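Side-chain contact in glutathione S-transferase (Pseudomonas protegens, PDB 4IKH), which binds glutathione and probably acts as a glutathione transferase: residues A[80-84]-A[85-89]. Sequence-based numbering, arbitrary orientation.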
ATOM      1  N   HIS A  80      -3.072 -16.279  19.551  1.00 64.45           N
ATOM      2  CA  HIS A  80      -3.848 -17.332  18.919  1.00 61.98           C
ATOM      3  C   HIS A  80      -4.128 -17.012  17.449  1.00 60.53           C
ATOM      4  O   HIS A  80      -5.271 -16.766  17.060  1.00 62.83           O
ATOM      5  CB  HIS A  80      -5.148 -17.558  19.693  1.00 56.30           C
ATOM      6  CG  HIS A  80      -4.939 -17.898  21.141  1.00 66.02           C
ATOM      7  ND1 HIS A  80      -4.696 -19.182  21.576  1.00 67.43           N
ATOM      8  CD2 HIS A  80      -4.950 -17.119  22.250  1.00 71.99           C
ATOM      9  CE1 HIS A  80      -4.560 -19.181  22.894  1.00 71.86           C
ATOM     10  NE2 HIS A  80      -4.712 -17.944  23.326  1.00 73.75           N
ATOM     11  N   GLY A  81      -3.072 -17.016  16.638  1.00 57.86           N
ATOM     12  CA  GLY A  81      -3.204 -16.829  15.205  1.00 54.60           C
ATOM     13  C   GLY A  81      -3.640 -18.121  14.548  1.00 52.95           C
ATOM     14  O   GLY A  81      -4.209 -18.985  15.213  1.00 56.39           O
ATOM     15  N   PRO A  82      -3.380 -18.258  13.234  1.00 54.47           N
ATOM     16  CA  PRO A  82      -3.698 -19.484  12.485  1.00 57.55           C
ATOM     17  C   PRO A  82      -2.969 -20.705  13.055  1.00 60.04           C
ATOM     18  O   PRO A  82      -1.797 -20.584  13.418  1.00 59.64           O
ATOM     19  CB  PRO A  82      -3.172 -19.181  11.077  1.00 56.26           C
ATOM     20  CG  PRO A  82      -3.143 -17.688  10.982  1.00 52.11           C
ATOM     21  CD  PRO A  82      -2.811 -17.206  12.369  1.00 52.98           C
ATOM     22  N   GLY A  83      -3.649 -21.852  13.121  1.00 64.55           N
ATOM     23  CA  GLY A  83      -3.085 -23.061  13.701  1.00 67.89           C
ATOM     24  C   GLY A  83      -2.808 -22.906  15.185  1.00 74.93           C
ATOM     25  O   GLY A  83      -1.912 -23.556  15.728  1.00 81.25           O
ATOM     26  N   ASP A  84      -3.588 -22.040  15.830  1.00 78.57           N
ATOM     27  CA  ASP A  84      -3.369 -21.594  17.212  1.00 80.95           C
ATOM     28  C   ASP A  84      -1.893 -21.394  17.574  1.00 83.90           C
ATOM     29  O   ASP A  84      -1.468 -21.660  18.699  1.00 86.74           O
ATOM     30  CB  ASP A  84      -4.079 -22.499  18.223  1.00 81.72           C
ATOM     31  CG  ASP A  84      -4.539 -21.738  19.458  1.00 85.46           C
ATOM     32  OD1 ASP A  84      -3.850 -20.771  19.851  1.00 83.80           O
ATOM     33  OD2 ASP A  84      -5.591 -22.102  20.032  1.00 88.58           O
ATOM     34  N   GLN A  85      -1.121 -20.935  16.594  1.00 83.78           N
ATOM     35  CA  GLN A  85       0.264 -20.547  16.797  1.00 81.66           C
ATOM     36  C   GLN A  85       0.293 -19.027  16.888  1.00 76.44           C
ATOM     37  O   GLN A  85      -0.583 -18.356  16.341  1.00 73.18           O
ATOM     38  CB  GLN A  85       1.117 -21.016  15.618  1.00 83.20           C
ATOM     39  CG  GLN A  85       1.181 -22.528  15.450  1.00 87.93           C
ATOM     40  CD  GLN A  85       2.423 -23.135  16.078  1.00 90.72           C
ATOM     41  OE1 GLN A  85       3.428 -22.450  16.282  1.00 89.57           O
ATOM     42  NE2 GLN A  85       2.360 -24.427  16.388  1.00 93.04           N
ATOM     43  N   PRO A  86       1.289 -18.473  17.594  1.00 72.18           N
ATOM     44  CA  PRO A  86       1.370 -17.013  17.689  1.00 68.98           C
ATOM     45  C   PRO A  86       1.755 -16.396  16.348  1.00 61.85           C
ATOM     46  O   PRO A  86       2.489 -17.019  15.575  1.00 57.88           O
ATOM     47  CB  PRO A  86       2.488 -16.788  18.716  1.00 71.75           C
ATOM     48  CG  PRO A  86       2.628 -18.095  19.441  1.00 71.94           C
ATOM     49  CD  PRO A  86       2.306 -19.139  18.423  1.00 71.20           C
ATOM     50  N   LEU A  87       1.259 -15.191  16.078  1.00 55.21           N
ATOM     51  CA  LEU A  87       1.528 -14.512  14.814  1.00 51.96           C
ATOM     52  C   LEU A  87       1.844 -13.039  15.036  1.00 49.33           C
ATOM     53  O   LEU A  87       1.088 -12.318  15.698  1.00 52.18           O
ATOM     54  CB  LEU A  87       0.332 -14.644  13.861  1.00 53.88           C
ATOM     55  CG  LEU A  87       0.428 -13.877  12.539  1.00 56.26           C
ATOM     56  CD1 LEU A  87       1.614 -14.370  11.737  1.00 53.90           C
ATOM     57  CD2 LEU A  87      -0.851 -13.996  11.723  1.00 56.59           C
ATOM     58  N   ALA A  88       2.969 -12.599  14.485  1.00 44.60           N
ATOM     59  CA  ALA A  88       3.324 -11.188  14.492  1.00 45.19           C
ATOM     60  C   ALA A  88       3.049 -10.610  13.106  1.00 49.10           C
ATOM     61  O   ALA A  88       3.258 -11.288  12.097  1.00 45.68           O
ATOM     62  CB  ALA A  88       4.782 -11.005  14.873  1.00 38.73           C
ATOM     63  N   LEU A  89       2.555  -9.374  13.062  1.00 47.35           N
ATOM     64  CA  LEU A  89       2.343  -8.673  11.801  1.00 42.84           C
ATOM     65  C   LEU A  89       2.643  -7.182  11.942  1.00 39.19           C
ATOM     66  O   LEU A  89       2.354  -6.581  12.978  1.00 39.73           O
ATOM     67  CB  LEU A  89       0.900  -8.844  11.320  1.00 40.42           C
ATOM     68  CG  LEU A  89       0.449 -10.175  10.731  1.00 43.52           C
ATOM     69  CD1 LEU A  89      -1.042 -10.112  10.422  1.00 45.43           C
ATOM     70  CD2 LEU A  89       1.249 -10.524   9.488  1.00 39.33           C
TER
HETATM   71  O   HOH W   1      -0.012 -18.422  13.688  1.00 46.04           O
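Leu-87 holds its CG anti to the backbone N (chi1 175°), and chi2 of 61° then turns the CD2 branch to the ring of Pro-82, where it meets CD at 3.8 Å, the two side chains crossing at about a right angle. Both are apolar, so the methyl can rest against the proline ring without burying a polar atom, and both also pack on Tyr-98 of helix 92-103. The backbone closes the turn: the N-H of Gln-85 reaches Pro-82 O at 3.3 Å, nearly straight at the hydrogen but well above the carbonyl plane, while Gly-81 N gives a short, bent and therefore weak bond to Gln-85 O (2.8 Å). One water lies 2.8 Å from Pro-82 O and 2.7 Å from Gln-85 O and bridges the two carbonyls. This is the hairpin connection between antiparallel strands 75-78 and 87-90 of the thioredoxin-like N-terminal domain, the latter being an outermost strand of its sheet within the chain. Gly-81 fits beside the Leu-87 CB because a CB of its own would collide there, and Gly-83 takes a positive phi (65°) that its lack of a side chain makes easy. Within 80-84, Asp-84 OD1 accepts an unusually short bond from His-80 ND1 (2.5 Å), the carboxylate carbon lying in the ring plane at the imidazole edge. Since His-80 NE2 is bonded to Glu-21, the ring has an acidic partner at each nitrogen, which may favour a protonated ring. Gln-85, exposed, turns its CG beside its own backbone N and lays it 3.3 Å from Gly-83 O.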